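Hydroalkoxylation enzyme phnH (Penicillium herquei, PDB 6JJT) catalyses the enantioselective intramolecular hydroalkoxylation that turns a prenylated phenalenone into (2'R)-atrovenetin during fungal phenalenone biosynthesis, working as a homotetramer. Local coordinates at residues Phe65-Gly71 with His89-Ser95; Leu34-Tyr40 with Leu52-Gly58; Thr94-Ile100 with Asp116-Tyr122. One frame throughout, in Å; residues are numbered along the deposited sequence.

Contact 1. Residues Phe65-Gly71 with His89-Ser95; sequences FDGTVIG and HYLIQTS
A two-stranded antiparallel hairpin of the barrel, strands 67-79 and 84-94, brings Thr68 opposite Gln93 and Val69 opposite Ile92; the short axes run at 142° to each other. Thr68 and Gln93 form a hydrogen-bonded pair, Thr68 N reaching Gln93 O at 3.0 Å and Gln93 N returning to Thr68 O at 2.9 Å. Ile70 N donates to Leu91 O. At the open end of the hairpin the pairing goes on past the strands: Ser95 N bonds to Asp66 O, and Ser95 OG donates to Asp66 OD1 at 2.8 Å from its syn side, 27° out of the carboxylate plane. Asp66 carries CG between its backbone N and carbonyl carbon (chi1 73°), which turns the carboxylate back toward Ser95 although its CB points away. This hairpin lies in an eight-stranded antiparallel barrel, flanked by strands 48-61 and 99-107; Val69 and Ile92 share one face of the sheet, Thr68 and Gln93 the other. Val69 CG2 lies 4.0 Å from Tyr90 CD1, and Phe65 CE2 meets Ile92 CD1 at 4.1 Å, the two side chains crossing at about a right angle; Tyr90 OH bonds to Glu104. Ile70 leans toward the partner strand, its CG1 3.8 Å from Leu91 CD1 with the two side chains side by side, and Tyr40 of the second subunit packs on both. A water donates to Gln93 O and also hydrogen-bonds with Thr68 OG1.

Contact 2. Residues Leu34-Tyr40 with Leu52-Gly58; sequences LTKGPAY and LQTLTGG
Thr35 and Thr56 each hold OG1 between backbone N and carbonyl carbon, and the two hydroxyls meet at 2.9 Å from OG1 to OG1, their side chains crossing at about a right angle. Gln53 instead places CG opposite its own N (chi1 -172°) and runs on extended, which carries NE2 over to the neighbouring strand, where it donates to Gly37 O at 2.8 Å. That bond runs nearly straight out from the carbonyl, with the oxygen only 12° out of the plane of the Gln53 amide.

The strands, 26-44 and 48-61, form the first hairpin of the barrel. Two residues of one strand, Thr56 and Gly57, stand against the single Thr35, which makes this a classic beta bulge and shifts the register by one: Thr35 N donates to Gly57 O with an N-H...O angle of 177°, while Thr56 N donates to Thr35 O at 2.8 Å. Both donors stand above the plane of the carbonyl they meet. Beyond the bulge, Gly37 N bonds to Thr54 O, and Tyr40 and Leu52 exchange a pair of backbone bonds.

Lys36 and Leu55 lie side by side on one face, with Lys36 CE 3.5 Å from Leu55 CD2. The same lysine crosses Gln53 at about a right angle, its CD 3.7 Å from Gln53 OE1. Near Tyr40, a water donates to Pro38 O at 2.6 Å and accepts from Thr54 N, bridging the strands where direct pairing lapses.

Pro38 has no N-H to give, and here polar groups take over: the Gln53 amide grips Gly37 O and a water links Pro38 O to Thr54 N. At the bulge nothing is replaced; the two hydroxyls add a bond to the two made by the backbone.

Contact 3. Residues Thr94-Ile100 with Asp116-Tyr122; sequences TSDGANI and DTSSEKY
A type I turn from Thr94 to Gly97, closed by Gly97 N to Thr94 O at 2.8 Å, sets Asp96 and Ala98 against the irregular loop 116-122. This turn joins barrel strands 84-94 and 99-107, and the loop follows strand 110-116. Asp96 is the polar hub. Its OD1 accepts from Tyr122 OH at 2.6 Å on the syn side and also from Thr94 OG1, nearly in line with the C-O bond; its OD2 forms a salt bridge with Lys121 NZ, 2.6 Å away. The carboxylate and the ring stand 80° apart, with OD1 at the ring edge. Lys121 is extended throughout (chi1 178°), and its CG lies over one face of the Tyr122 ring. The opposite face takes Thr94 CG2 in a CH-pi contact, 4.1 Å from the centroid. The ring is therefore held between aliphatic groups while its hydroxyl is anchored. Ala98 CB adds an apolar contact, 3.6 Å from Tyr122 CD2. At the other end, Thr117 forms an ST turn: its OG1 accepts from Ser119 N and donates to Asn99 O at 2.9 Å, a carbonyl that also accepts from a water whose O lies 3.0 Å from Asn99 O.

Overall arrangement
From the N terminus, contact 2 comes first: it pairs strands 26-44 and 48-61 across the intervening turn. Contact 1 then pairs strands 67-79 and 84-94, and contact 3 bridges from the turn after strand 84-94 to the loop after strand 110-116. The three close in series, none enclosing another, although contacts 1 and 3 share Thr94 and Ser95. Strands 48-61 and 67-79 are sheet neighbours, and Val69 N lies 2.9 Å from Gly58 O where contacts 1 and 2 meet. Contacts 1 and 3 join through Phe65 and Tyr122, whereas contacts 2 and 3 do not touch, their centres about 23 Å apart. All three reach the second subunit.

Contact 1. Residues Phe65-Gly71 with His89-Ser95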
# COMPACT_ATOMS: atom_id res chain seq x y z
N PHE D 65 27.28 0.69 2.91
CA PHE D 65 26.87 1.95 2.30
C PHE D 65 26.76 2.99 3.41
O PHE D 65 26.44 2.69 4.57
CB PHE D 65 25.61 1.76 1.44
CG PHE D 65 24.41 1.25 2.18
CD1 PHE D 65 24.17 -0.12 2.34
CD2 PHE D 65 23.48 2.13 2.73
CE1 PHE D 65 23.06 -0.58 3.04
CE2 PHE D 65 22.38 1.68 3.43
CZ PHE D 65 22.16 0.32 3.59
N ASP D 66 27.07 4.23 3.05
CA ASP D 66 26.90 5.34 3.97
C ASP D 66 26.36 6.52 3.18
O ASP D 66 26.54 6.58 1.96
CB ASP D 66 28.23 5.68 4.65
CG ASP D 66 29.14 6.35 3.66
OD1 ASP D 66 29.28 5.82 2.53
OD2 ASP D 66 29.66 7.44 3.99
N GLY D 67 25.75 7.46 3.90
CA GLY D 67 25.15 8.60 3.24
C GLY D 67 24.17 9.37 4.13
O GLY D 67 24.33 9.42 5.35
N THR D 68 23.18 9.97 3.47
CA THR D 68 22.22 10.74 4.24
C THR D 68 20.81 10.42 3.75
O THR D 68 20.63 9.95 2.63
CB THR D 68 22.51 12.25 4.15
OG1 THR D 68 22.31 12.60 2.78
CG2 THR D 68 23.94 12.60 4.53
N VAL D 69 19.85 10.75 4.59
CA VAL D 69 18.46 10.61 4.21
C VAL D 69 18.03 11.98 3.67
O VAL D 69 18.13 13.00 4.36
CB VAL D 69 17.62 10.23 5.45
CG1 VAL D 69 16.13 10.33 5.17
CG2 VAL D 69 17.98 8.85 6.00
N ILE D 70 17.53 11.98 2.44
CA ILE D 70 17.04 13.15 1.73
C ILE D 70 15.69 13.61 2.25
O ILE D 70 15.37 14.80 2.30
CB ILE D 70 16.98 12.85 0.22
CG1 ILE D 70 18.37 12.60 -0.36
CG2 ILE D 70 16.21 13.91 -0.57
CD1 ILE D 70 19.35 13.74 -0.19
N GLY D 71 14.83 12.63 2.57
CA GLY D 71 13.48 12.97 2.98
C GLY D 71 12.63 11.71 2.95
O GLY D 71 13.04 10.70 2.42
N HIS D 89 8.39 5.51 3.91
CA HIS D 89 9.27 5.50 2.77
C HIS D 89 10.24 6.65 2.95
O HIS D 89 9.82 7.76 3.35
CB HIS D 89 8.54 5.76 1.44
CG HIS D 89 7.55 4.73 1.08
ND1 HIS D 89 6.23 4.96 1.29
CD2 HIS D 89 7.67 3.52 0.49
CE1 HIS D 89 5.55 3.90 0.82
NE2 HIS D 89 6.42 3.01 0.38
N TYR D 90 11.50 6.39 2.64
CA TYR D 90 12.45 7.49 2.64
C TYR D 90 13.54 7.19 1.65
O TYR D 90 13.69 6.04 1.21
CB TYR D 90 13.01 7.81 4.04
CG TYR D 90 13.72 6.70 4.77
CD1 TYR D 90 15.08 6.50 4.64
CD2 TYR D 90 13.01 5.86 5.63
CE1 TYR D 90 15.73 5.51 5.36
CE2 TYR D 90 13.65 4.86 6.37
CZ TYR D 90 15.02 4.72 6.24
OH TYR D 90 15.73 3.77 6.94
N LEU D 91 14.27 8.23 1.26
CA LEU D 91 15.28 8.06 0.22
C LEU D 91 16.66 8.32 0.83
O LEU D 91 16.89 9.37 1.45
CB LEU D 91 14.89 9.08 -0.87
CG LEU D 91 15.61 9.15 -2.21
CD1 LEU D 91 17.07 9.52 -2.19
CD2 LEU D 91 15.14 8.15 -3.26
N ILE D 92 17.56 7.36 0.63
CA ILE D 92 18.97 7.51 1.01
C ILE D 92 19.73 7.95 -0.23
O ILE D 92 19.57 7.36 -1.30
CB ILE D 92 19.55 6.17 1.52
CG1 ILE D 92 18.89 5.80 2.85
CG2 ILE D 92 21.08 6.27 1.67
CD1 ILE D 92 19.32 4.44 3.38
N GLN D 93 20.49 9.03 -0.10
CA GLN D 93 21.51 9.30 -1.11
C GLN D 93 22.88 8.95 -0.51
O GLN D 93 23.26 9.49 0.54
CB GLN D 93 21.39 10.74 -1.60
CG GLN D 93 22.32 11.03 -2.78
CD GLN D 93 21.93 12.30 -3.50
OE1 GLN D 93 21.21 12.33 -4.51
NE2 GLN D 93 22.37 13.43 -2.96
N THR D 94 23.61 8.03 -1.15
CA THR D 94 24.88 7.60 -0.61
C THR D 94 25.93 8.69 -0.82
O THR D 94 25.75 9.57 -1.64
CB THR D 94 25.32 6.28 -1.26
OG1 THR D 94 25.53 6.58 -2.64
CG2 THR D 94 24.31 5.16 -1.15
N SER D 95 27.06 8.52 -0.13
CA SER D 95 28.21 9.43 -0.24
C SER D 95 28.67 9.59 -1.69
O SER D 95 29.06 10.68 -2.09
CB SER D 95 29.35 8.98 0.65
OG SER D 95 29.63 7.62 0.43
O HOH W 1 24.40 11.87 1.03

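Contact 2. Residues Leu34-Tyr40 with Leu52-Gly58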
# COMPACT_ATOMS: atom_id res chain seq x y z
N LEU D 34 18.27 9.32 12.63
CA LEU D 34 17.29 10.02 11.83
C LEU D 34 16.86 11.30 12.54
O LEU D 34 16.90 11.39 13.77
CB LEU D 34 16.10 9.07 11.65
CG LEU D 34 16.34 7.81 10.82
CD1 LEU D 34 15.14 6.87 10.92
CD2 LEU D 34 16.65 8.14 9.37
N THR D 35 16.44 12.28 11.74
CA THR D 35 15.78 13.47 12.26
C THR D 35 14.36 13.49 11.71
O THR D 35 14.12 13.10 10.55
CB THR D 35 16.55 14.78 12.00
OG1 THR D 35 16.68 15.01 10.60
CG2 THR D 35 17.95 14.78 12.62
N LYS D 36 13.41 13.93 12.54
CA LYS D 36 12.01 13.89 12.16
C LYS D 36 11.36 15.22 12.46
O LYS D 36 11.77 15.91 13.40
CB LYS D 36 11.33 12.76 12.93
CG LYS D 36 11.91 11.39 12.64
CD LYS D 36 11.10 10.24 13.18
CE LYS D 36 11.60 8.92 12.60
NZ LYS D 36 10.70 7.78 12.97
N GLY D 37 10.34 15.56 11.68
CA GLY D 37 9.44 16.66 11.97
C GLY D 37 8.51 16.35 13.14
O GLY D 37 8.56 15.26 13.72
N PRO D 38 7.57 17.28 13.45
CA PRO D 38 6.51 17.04 14.43
C PRO D 38 5.62 15.85 14.01
O PRO D 38 5.42 15.61 12.82
CB PRO D 38 5.68 18.35 14.36
CG PRO D 38 6.60 19.36 13.71
CD PRO D 38 7.44 18.57 12.75
N ALA D 39 5.07 15.12 14.98
CA ALA D 39 4.07 14.09 14.71
C ALA D 39 2.70 14.76 14.62
O ALA D 39 2.18 15.26 15.62
CB ALA D 39 4.10 13.04 15.79
N TYR D 40 2.09 14.77 13.43
CA TYR D 40 0.80 15.38 13.22
C TYR D 40 -0.29 14.31 13.35
O TYR D 40 -0.43 13.46 12.47
CB TYR D 40 0.75 16.01 11.83
CG TYR D 40 1.52 17.30 11.74
CD1 TYR D 40 2.87 17.31 11.44
CD2 TYR D 40 0.87 18.50 11.93
CE1 TYR D 40 3.57 18.51 11.33
CE2 TYR D 40 1.56 19.70 11.86
CZ TYR D 40 2.88 19.70 11.52
OH TYR D 40 3.56 20.88 11.42
N LEU D 52 0.95 11.36 10.93
CA LEU D 52 1.91 11.47 9.84
C LEU D 52 3.12 12.24 10.37
O LEU D 52 2.91 13.22 11.14
CB LEU D 52 1.29 12.23 8.66
CG LEU D 52 2.27 12.52 7.50
CD1 LEU D 52 1.58 12.53 6.13
CD2 LEU D 52 3.01 13.85 7.68
N GLN D 53 4.35 11.79 10.06
CA GLN D 53 5.55 12.44 10.54
C GLN D 53 6.57 12.46 9.40
O GLN D 53 6.87 11.41 8.82
CB GLN D 53 6.09 11.66 11.73
CG GLN D 53 7.25 12.38 12.41
CD GLN D 53 7.58 11.83 13.78
OE1 GLN D 53 7.53 10.64 14.00
NE2 GLN D 53 7.96 12.71 14.70
N THR D 54 7.12 13.63 9.11
CA THR D 54 8.15 13.78 8.09
C THR D 54 9.48 13.23 8.60
O THR D 54 9.82 13.45 9.79
CB THR D 54 8.21 15.26 7.68
OG1 THR D 54 6.94 15.56 7.09
CG2 THR D 54 9.31 15.58 6.71
N LEU D 55 10.30 12.64 7.73
CA LEU D 55 11.69 12.35 8.00
C LEU D 55 12.47 13.49 7.34
O LEU D 55 12.37 13.68 6.15
CB LEU D 55 12.13 11.01 7.38
CG LEU D 55 11.45 9.73 7.86
CD1 LEU D 55 12.48 8.61 7.75
CD2 LEU D 55 10.91 9.81 9.28
N THR D 56 13.14 14.30 8.16
CA THR D 56 13.77 15.53 7.68
C THR D 56 15.23 15.34 7.27
O THR D 56 15.78 16.18 6.57
CB THR D 56 13.59 16.68 8.68
OG1 THR D 56 14.18 16.20 9.88
CG2 THR D 56 12.13 17.08 8.88
N GLY D 57 15.83 14.21 7.65
CA GLY D 57 17.23 13.99 7.34
C GLY D 57 17.73 12.82 8.17
O GLY D 57 16.95 12.11 8.84
N GLY D 58 19.04 12.63 8.09
CA GLY D 58 19.60 11.55 8.87
C GLY D 58 20.90 11.06 8.27
O GLY D 58 21.17 11.34 7.11
O HOH W 2 13.96 17.90 12.06
O HOH W 3 6.31 16.03 10.45

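Contact 3. Residues Thr94-Ile100 with Asp116-Tyr122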
# COMPACT_ATOMS: atom_id res chain seq x y z
N THR D 94 23.61 8.03 -1.15
CA THR D 94 24.88 7.60 -0.61
C THR D 94 25.93 8.69 -0.82
O THR D 94 25.75 9.57 -1.64
CB THR D 94 25.32 6.28 -1.26
OG1 THR D 94 25.53 6.58 -2.64
CG2 THR D 94 24.31 5.16 -1.15
N SER D 95 27.06 8.52 -0.13
CA SER D 95 28.21 9.43 -0.24
C SER D 95 28.67 9.59 -1.69
O SER D 95 29.06 10.68 -2.09
CB SER D 95 29.35 8.98 0.65
OG SER D 95 29.63 7.62 0.43
N ASP D 96 28.54 8.53 -2.49
CA ASP D 96 28.95 8.60 -3.89
C ASP D 96 27.78 8.88 -4.85
O ASP D 96 27.91 8.74 -6.06
CB ASP D 96 29.83 7.40 -4.27
CG ASP D 96 29.26 6.02 -3.93
OD1 ASP D 96 28.18 5.92 -3.30
OD2 ASP D 96 29.92 5.03 -4.30
N GLY D 97 26.61 9.27 -4.33
CA GLY D 97 25.61 9.87 -5.20
C GLY D 97 24.45 8.96 -5.63
O GLY D 97 23.60 9.41 -6.42
N ALA D 98 24.41 7.71 -5.14
CA ALA D 98 23.34 6.80 -5.56
C ALA D 98 22.08 7.02 -4.71
O ALA D 98 22.20 7.23 -3.51
CB ALA D 98 23.81 5.39 -5.41
N ASN D 99 20.92 6.95 -5.36
CA ASN D 99 19.65 7.10 -4.67
C ASN D 99 19.07 5.71 -4.42
O ASN D 99 19.00 4.90 -5.34
CB ASN D 99 18.70 7.91 -5.53
CG ASN D 99 19.10 9.36 -5.67
OD1 ASN D 99 19.80 9.86 -4.79
ND2 ASN D 99 18.65 9.98 -6.74
N ILE D 100 18.59 5.49 -3.19
CA ILE D 100 18.03 4.21 -2.78
C ILE D 100 16.71 4.49 -2.06
O ILE D 100 16.72 5.21 -1.07
CB ILE D 100 18.98 3.44 -1.84
CG1 ILE D 100 20.37 3.25 -2.45
CG2 ILE D 100 18.33 2.14 -1.35
CD1 ILE D 100 21.46 2.91 -1.46
N ASP D 116 15.05 -0.36 -2.91
CA ASP D 116 14.98 -0.29 -4.35
C ASP D 116 16.00 0.70 -4.86
O ASP D 116 15.96 1.90 -4.52
CB ASP D 116 13.57 0.12 -4.80
CG ASP D 116 13.27 -0.18 -6.25
OD1 ASP D 116 14.15 0.00 -7.10
OD2 ASP D 116 12.15 -0.61 -6.51
N THR D 117 16.88 0.21 -5.72
CA THR D 117 17.83 1.08 -6.42
C THR D 117 18.20 0.45 -7.75
O THR D 117 18.39 -0.77 -7.80
CB THR D 117 19.06 1.37 -5.54
OG1 THR D 117 19.85 2.30 -6.30
CG2 THR D 117 19.92 0.17 -5.23
N SER D 118 18.42 1.26 -8.78
CA SER D 118 19.01 0.75 -10.02
C SER D 118 20.53 0.98 -10.08
O SER D 118 21.14 0.62 -11.09
CB SER D 118 18.34 1.30 -11.25
OG SER D 118 18.30 2.71 -11.19
N SER D 119 21.10 1.60 -9.05
CA SER D 119 22.54 1.79 -8.96
C SER D 119 23.28 0.45 -9.12
O SER D 119 23.01 -0.49 -8.40
CB SER D 119 22.92 2.43 -7.65
OG SER D 119 24.30 2.11 -7.38
N GLU D 120 24.30 0.42 -9.99
CA GLU D 120 25.01 -0.84 -10.20
C GLU D 120 25.77 -1.27 -8.94
O GLU D 120 25.84 -2.46 -8.64
CB GLU D 120 25.99 -0.70 -11.37
CG GLU D 120 25.37 -1.09 -12.70
CD GLU D 120 26.38 -1.61 -13.72
OE1 GLU D 120 27.51 -2.00 -13.31
OE2 GLU D 120 26.03 -1.61 -14.93
N LYS D 121 26.32 -0.31 -8.22
CA LYS D 121 27.10 -0.59 -7.04
C LYS D 121 26.23 -1.12 -5.90
O LYS D 121 26.66 -1.95 -5.11
CB LYS D 121 27.90 0.64 -6.60
CG LYS D 121 28.71 0.45 -5.33
CD LYS D 121 29.56 1.66 -5.02
CE LYS D 121 30.21 1.59 -3.66
NZ LYS D 121 31.03 2.80 -3.42
N TYR D 122 24.96 -0.66 -5.83
CA TYR D 122 24.13 -0.96 -4.67
C TYR D 122 22.93 -1.84 -4.99
O TYR D 122 22.15 -2.12 -4.09
CB TYR D 122 23.68 0.35 -4.01
CG TYR D 122 24.84 1.19 -3.53
CD1 TYR D 122 25.54 0.84 -2.38
CD2 TYR D 122 25.22 2.34 -4.22
CE1 TYR D 122 26.61 1.61 -1.93
CE2 TYR D 122 26.30 3.10 -3.79
CZ TYR D 122 26.98 2.74 -2.64
OH TYR D 122 28.03 3.52 -2.20
O HOH W 4 19.63 4.44 -8.28